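Local atomic coordinates of phosphatidylethanolamine-binding protein (Plasmodium vivax, PDB entry 2GZQ), a protein that probably binds phosphatidylethanolamine or similar phosphorylated head groups in a small pocket of a beta-sheet fold. Residues F82-D87 / V170-C175; F28-V33 / S177-I182. All coordinates share one frame; numbering follows the deposited sequence. Where two conformers were deposited one is given.

Interaction 1 of 2, residues F82-D87 / V170-C175; sequences FMIDPD and VKFNNC
Phe172 swings its CG away from its own N, short of fully trans (chi1 -151°), and drives its ring onto strand 77-85, where Phe82, its CG turned away from the carbonyl carbon (chi1 -63°), lays a ring face across the path. The result is an edge-to-face (T-shaped) stack: the planes meet at 74°, and Phe172 CZ sits over the centre of the Phe82 ring, 3.8 Å from Phe82 CG. Two residues along the strand, on the same face, Ile84 presents its CG2 branch to the edge of the Phe172 ring, 3.7 Å from Phe172 CE2. One phenyl group is held by a ring at its tip and a methyl on its rim, all buried, with Val100 of the neighbouring strand and Ala178 and Val181 of helix 178-184 also against it. Where the strand ends, Asp85 OD2 accepts from Asp87 N in an Asx turn; Asp85 OD1 is hydrogen-bonded to His138 ND1, and Asp87 OD1 forms a salt bridge with Arg139 NH2. Residues 171-174, all with positive phi and psi, form a short left-handed helix packed on the end of strand 77-85, which leads into Asp85-Pro86-Asp87, the sequence that in relatives belongs to the ligand pocket and probably does here.

Interaction 2 of 2, residues F28-V33 / S177-I182; sequences FPDENV and SAYNVI
Pro29 lies over one face of the Tyr179 ring, its CD 3.4 Å from the ring centroid and only 10° off the normal, a well-centred CH-pi contact. The proline CG leans toward one side of the same ring, 3.7 Å from Tyr179 CD1. Pro29 was modelled in two conformers, so the exact closeness of this fit holds for one of them. Phe28, one residue earlier, approaches Tyr179 more loosely, with Phe28 CD1 4.2 Å from Tyr179 CD2, and Val33 CG1 folds back over a face of the Phe28 ring. Beyond the ring, the polar ends meet through water. Asp30 OD2 stands 4.4 Å from Tyr179 OH, too far for a direct bond, and two waters span the gap. One donates a hydrogen bond to Asp30 OD1 at 2.8 Å and bonds to Tyr179 OH at 2.7 Å; the other donates to Asp30 OD2 but lies unusually close to Tyr179 OH, so the details of that link are doubtful.

In the next shell, Asn32 N donates to Asp30 OD1 with an angle of 164°, closing an Asx turn that fixes the carboxylate. On the other side the tyrosine leaves the first turn of helix 178-184 fully extended at chi1 (-180°), opposite its own N, reaching outward to the loop. Ser177 caps that turn, its OG accepting from Asn180 N at 2.9 Å, and Asp98 takes the Ala178 N-H. Phe192 stacks edge-to-face with Phe28, and Leu18 also touches it, while Ile189 touches both aromatic residues.

The contact is therefore apolar against the protein and hydrated at its outer end. Asp30 accepts hydrogen bonds from two waters and a backbone N-H, which is consistent with an ionised carboxylate, and the loop is tied to the tyrosine hydroxyl through solvent alone.

Along the chain the order is 28-33, 82-87, 170-175, 177-182, so interaction 2 brackets interaction 1, and the two centres lie 12 Å apart. They meet where the left-handed helix 171-174 runs into helix 178-184: Cys175 O is 2.9 Å from Asn180 ND2, a probable hydrogen bond, and Val181 CG2 packs against both Phe172 and Cys175. Both pack on the six-stranded mixed sheet. Its Ile143, on strand 138-148, pairs through its backbone with Phe82 of interaction 1 and touches Phe28, Ala178 and Ile182 of interaction 2. The two consecutive helices are thus seated on one sheet, with the N-terminal loop alongside the second and the probable ligand pocket near the first.

Interaction 1 of 2, residues F82-D87 / V170-C175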
loop_
_atom_site.group_PDB
_atom_site.type_symbol
_atom_site.label_atom_id
_atom_site.label_comp_id
_atom_site.label_asym_id
_atom_site.label_seq_id
_atom_site.Cartn_x
_atom_site.Cartn_y
_atom_site.Cartn_z
ATOM N N PHE A 82 -1.333 -3.217 0.497
ATOM C CA PHE A 82 -2.063 -2.062 0.965
ATOM C C PHE A 82 -1.511 -0.836 0.236
ATOM O O PHE A 82 -0.277 -0.690 0.139
ATOM C CB PHE A 82 -1.846 -1.829 2.475
ATOM C CG PHE A 82 -2.338 -2.929 3.380
ATOM C CD1 PHE A 82 -3.519 -3.596 3.162
ATOM C CD2 PHE A 82 -1.610 -3.294 4.505
ATOM C CE1 PHE A 82 -3.942 -4.578 4.039
ATOM C CE2 PHE A 82 -2.051 -4.241 5.360
ATOM C CZ PHE A 82 -3.191 -4.903 5.134
HETATM N N MSE A 83 -2.375 0.064 -0.213
HETATM C CA MSE A 83 -1.952 1.364 -0.611
HETATM C C MSE A 83 -2.510 2.394 0.363
HETATM O O MSE A 83 -3.710 2.373 0.680
HETATM C CB MSE A 83 -2.494 1.584 -1.987
HETATM C CG MSE A 83 -2.181 2.893 -2.548
HETATM SE SE MSE A 83 -3.382 3.080 -3.982
HETATM C CE MSE A 83 -2.976 4.909 -4.474
ATOM N N ILE A 84 -1.627 3.262 0.856
ATOM C CA ILE A 84 -1.952 4.214 1.905
ATOM C C ILE A 84 -1.452 5.610 1.584
ATOM O O ILE A 84 -0.503 5.796 0.826
ATOM C CB ILE A 84 -1.423 3.804 3.286
ATOM C CG1 ILE A 84 0.086 3.681 3.253
ATOM C CG2 ILE A 84 -2.068 2.524 3.753
ATOM C CD1 ILE A 84 0.724 3.758 4.597
ATOM N N ASP A 85 -2.062 6.589 2.232
ATOM C CA ASP A 85 -1.520 7.939 2.343
ATOM C C ASP A 85 -1.221 8.231 3.810
ATOM O O ASP A 85 -2.154 8.430 4.591
ATOM C CB ASP A 85 -2.517 8.947 1.781
ATOM C CG ASP A 85 -1.969 10.364 1.756
ATOM O OD1 ASP A 85 -2.724 11.288 1.361
ATOM O OD2 ASP A 85 -0.785 10.531 2.118
ATOM N N PRO A 86 0.053 8.245 4.196
ATOM C CA PRO A 86 0.416 8.597 5.552
ATOM C C PRO A 86 0.333 10.097 5.818
ATOM O O PRO A 86 0.485 10.533 6.950
ATOM C CB PRO A 86 1.867 8.103 5.667
ATOM C CG PRO A 86 2.393 8.270 4.244
ATOM C CD PRO A 86 1.232 7.994 3.344
ATOM N N ASP A 87 0.089 10.879 4.786
ATOM C CA ASP A 87 0.125 12.330 4.848
ATOM C C ASP A 87 -1.253 12.932 4.631
ATOM O O ASP A 87 -1.435 13.938 3.944
ATOM C CB ASP A 87 1.118 12.806 3.813
ATOM C CG ASP A 87 2.530 12.303 4.103
ATOM O OD1 ASP A 87 2.902 12.273 5.292
ATOM O OD2 ASP A 87 3.268 11.945 3.152
ATOM N N VAL A 170 -10.107 6.322 7.020
ATOM C CA VAL A 170 -9.310 7.199 7.856
ATOM C C VAL A 170 -8.718 6.394 9.006
ATOM O O VAL A 170 -9.402 5.535 9.596
ATOM C CB VAL A 170 -10.201 8.362 8.359
ATOM C CG1 VAL A 170 -9.469 9.269 9.314
ATOM C CG2 VAL A 170 -10.757 9.153 7.161
ATOM N N LYS A 171 -7.442 6.640 9.323
ATOM C CA LYS A 171 -6.789 5.896 10.425
ATOM C C LYS A 171 -6.951 4.382 10.238
ATOM O O LYS A 171 -7.190 3.617 11.184
ATOM C CB LYS A 171 -7.299 6.348 11.800
ATOM C CG LYS A 171 -6.952 7.759 12.175
ATOM C CD LYS A 171 -7.560 8.135 13.540
ATOM C CE LYS A 171 -7.437 9.586 13.865
ATOM N NZ LYS A 171 -8.129 9.841 15.167
ATOM N N PHE A 172 -6.805 3.945 8.995
ATOM C CA PHE A 172 -6.749 2.551 8.609
ATOM C C PHE A 172 -7.856 1.731 9.272
ATOM O O PHE A 172 -7.618 0.808 10.044
ATOM C CB PHE A 172 -5.353 1.953 8.810
ATOM C CG PHE A 172 -5.033 0.845 7.852
ATOM C CD1 PHE A 172 -5.641 -0.392 7.952
ATOM C CD2 PHE A 172 -4.175 1.058 6.788
ATOM C CE1 PHE A 172 -5.351 -1.405 7.048
ATOM C CE2 PHE A 172 -3.904 0.044 5.864
ATOM C CZ PHE A 172 -4.485 -1.185 5.999
ATOM N N ASN A 173 -9.085 2.102 8.973
ATOM C CA ASN A 173 -10.251 1.408 9.516
ATOM C C ASN A 173 -10.233 1.336 11.011
ATOM O O ASN A 173 -10.599 0.338 11.618
ATOM C CB ASN A 173 -10.432 0.015 8.935
ATOM C CG ASN A 173 -11.821 -0.513 9.202
ATOM O OD1 ASN A 173 -12.757 0.276 9.203
ATOM N ND2 ASN A 173 -11.961 -1.829 9.517
ATOM N N ASN A 174 -9.827 2.431 11.628
ATOM C CA ASN A 174 -9.722 2.550 13.084
ATOM C C ASN A 174 -8.723 1.552 13.678
ATOM O O ASN A 174 -8.880 1.145 14.840
ATOM C CB ASN A 174 -11.103 2.385 13.754
ATOM C CG ASN A 174 -12.018 3.575 13.526
ATOM O OD1 ASN A 174 -13.210 3.412 13.280
ATOM N ND2 ASN A 174 -11.451 4.761 13.569
ATOM N N CYS A 175 -7.711 1.163 12.901
ATOM C CA CYS A 175 -6.568 0.419 13.436
ATOM C C CYS A 175 -5.273 1.234 13.372
ATOM O O CYS A 175 -4.172 0.705 13.643
ATOM C CB CYS A 175 -6.382 -0.905 12.710
ATOM S SG CYS A 175 -7.816 -1.989 12.808
#

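Interaction 2 of 2, residues F28-V33 / S177-I182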
loop_
_atom_site.group_PDB
_atom_site.type_symbol
_atom_site.label_atom_id
_atom_site.label_comp_id
_atom_site.label_asym_id
_atom_site.label_seq_id
_atom_site.Cartn_x
_atom_site.Cartn_y
_atom_site.Cartn_z
ATOM N N PHE A 28 6.915 3.008 8.619
ATOM C CA PHE A 28 7.466 1.867 9.323
ATOM C C PHE A 28 8.242 2.386 10.527
ATOM O O PHE A 28 9.196 3.164 10.358
ATOM C CB PHE A 28 8.467 1.127 8.436
ATOM C CG PHE A 28 7.908 0.565 7.165
ATOM C CD1 PHE A 28 6.713 -0.114 7.106
ATOM C CD2 PHE A 28 8.646 0.680 6.013
ATOM C CE1 PHE A 28 6.265 -0.668 5.908
ATOM C CE2 PHE A 28 8.183 0.150 4.817
ATOM C CZ PHE A 28 6.990 -0.520 4.790
ATOM N N PRO A 29 7.848 2.038 11.751
ATOM C CA PRO A 29 8.453 2.727 12.894
ATOM C C PRO A 29 9.911 2.419 13.137
ATOM O O PRO A 29 10.569 3.185 13.838
ATOM C CB PRO A 29 7.593 2.297 14.086
ATOM C CG PRO A 29 6.372 1.700 13.520
ATOM C CD PRO A 29 6.758 1.144 12.162
ATOM N N ASP A 30 10.445 1.356 12.558
ATOM C CA ASP A 30 11.880 1.070 12.737
ATOM C C ASP A 30 12.514 0.385 11.517
ATOM O O ASP A 30 11.874 0.120 10.508
ATOM C CB ASP A 30 12.140 0.253 14.005
ATOM C CG ASP A 30 11.553 -1.132 13.942
ATOM O OD1 ASP A 30 11.767 -1.849 12.938
ATOM O OD2 ASP A 30 10.882 -1.522 14.920
ATOM N N GLU A 31 13.789 0.087 11.644
ATOM C CA GLU A 31 14.624 -0.216 10.511
ATOM C C GLU A 31 14.662 -1.703 10.221
ATOM O O GLU A 31 15.438 -2.137 9.378
ATOM C CB GLU A 31 16.045 0.229 10.847
ATOM C CG GLU A 31 16.609 -0.501 12.064
ATOM C CD GLU A 31 17.517 0.369 12.914
ATOM O OE1 GLU A 31 17.937 1.440 12.422
ATOM O OE2 GLU A 31 17.811 -0.025 14.069
ATOM N N ASN A 32 13.891 -2.506 10.956
ATOM C CA ASN A 32 14.004 -3.947 10.834
ATOM C C ASN A 32 13.093 -4.610 9.803
ATOM O O ASN A 32 12.831 -5.803 9.853
ATOM C CB ASN A 32 13.877 -4.614 12.200
ATOM C CG ASN A 32 14.999 -4.244 13.122
ATOM O OD1 ASN A 32 16.150 -4.137 12.705
ATOM N ND2 ASN A 32 14.673 -4.042 14.376
ATOM N N VAL A 33 12.690 -3.858 8.805
ATOM C CA VAL A 33 11.884 -4.429 7.730
ATOM C C VAL A 33 12.768 -5.122 6.701
ATOM O O VAL A 33 13.853 -4.642 6.408
ATOM C CB VAL A 33 11.031 -3.357 7.058
ATOM C CG1 VAL A 33 9.988 -2.863 8.039
ATOM C CG2 VAL A 33 11.875 -2.197 6.563
ATOM N N SER A 177 -2.740 2.355 11.671
ATOM C CA SER A 177 -1.725 2.280 10.636
ATOM C C SER A 177 -1.677 0.931 9.958
ATOM O O SER A 177 -2.045 -0.090 10.563
ATOM C CB SER A 177 -0.349 2.582 11.207
ATOM O OG SER A 177 0.090 1.570 12.075
ATOM N N ALA A 178 -1.191 0.934 8.723
ATOM C CA ALA A 178 -0.928 -0.305 8.014
ATOM C C ALA A 178 0.041 -1.181 8.803
ATOM O O ALA A 178 -0.171 -2.370 8.939
ATOM C CB ALA A 178 -0.375 -0.012 6.663
ATOM N N TYR A 179 1.111 -0.587 9.320
ATOM C CA TYR A 179 2.101 -1.355 10.051
ATOM C C TYR A 179 1.429 -2.055 11.243
ATOM O O TYR A 179 1.699 -3.220 11.539
ATOM C CB TYR A 179 3.226 -0.424 10.522
ATOM C CG TYR A 179 4.293 -1.183 11.284
ATOM C CD1 TYR A 179 4.269 -1.270 12.669
ATOM C CD2 TYR A 179 5.293 -1.879 10.608
ATOM C CE1 TYR A 179 5.209 -2.000 13.352
ATOM C CE2 TYR A 179 6.248 -2.596 11.295
ATOM C CZ TYR A 179 6.189 -2.659 12.660
ATOM O OH TYR A 179 7.131 -3.347 13.386
ATOM N N ASN A 180 0.555 -1.330 11.944
ATOM C CA ASN A 180 -0.123 -1.941 13.087
ATOM C C ASN A 180 -0.933 -3.180 12.666
ATOM O O ASN A 180 -0.877 -4.226 13.312
ATOM C CB ASN A 180 -0.988 -0.923 13.813
ATOM C CG ASN A 180 -1.523 -1.451 15.120
ATOM O OD1 ASN A 180 -0.797 -2.078 15.885
ATOM N ND2 ASN A 180 -2.790 -1.171 15.420
ATOM N N VAL A 181 -1.691 -3.043 11.591
ATOM C CA VAL A 181 -2.452 -4.169 11.072
ATOM C C VAL A 181 -1.583 -5.356 10.693
ATOM O O VAL A 181 -1.878 -6.487 11.041
ATOM C CB VAL A 181 -3.332 -3.741 9.901
ATOM C CG1 VAL A 181 -3.972 -4.942 9.230
ATOM C CG2 VAL A 181 -4.412 -2.772 10.389
ATOM N N ILE A 182 -0.460 -5.079 10.051
ATOM C CA ILE A 182 0.451 -6.115 9.654
ATOM C C ILE A 182 1.000 -6.857 10.864
ATOM O O ILE A 182 0.978 -8.088 10.941
ATOM C CB ILE A 182 1.554 -5.495 8.786
ATOM C CG1 ILE A 182 0.968 -5.074 7.438
ATOM C CG2 ILE A 182 2.782 -6.440 8.634
ATOM C CD1 ILE A 182 1.835 -4.096 6.671
HETATM O O HOH W 1 9.541 -3.413 12.198
HETATM O O HOH W 2 8.300 -2.105 15.217
#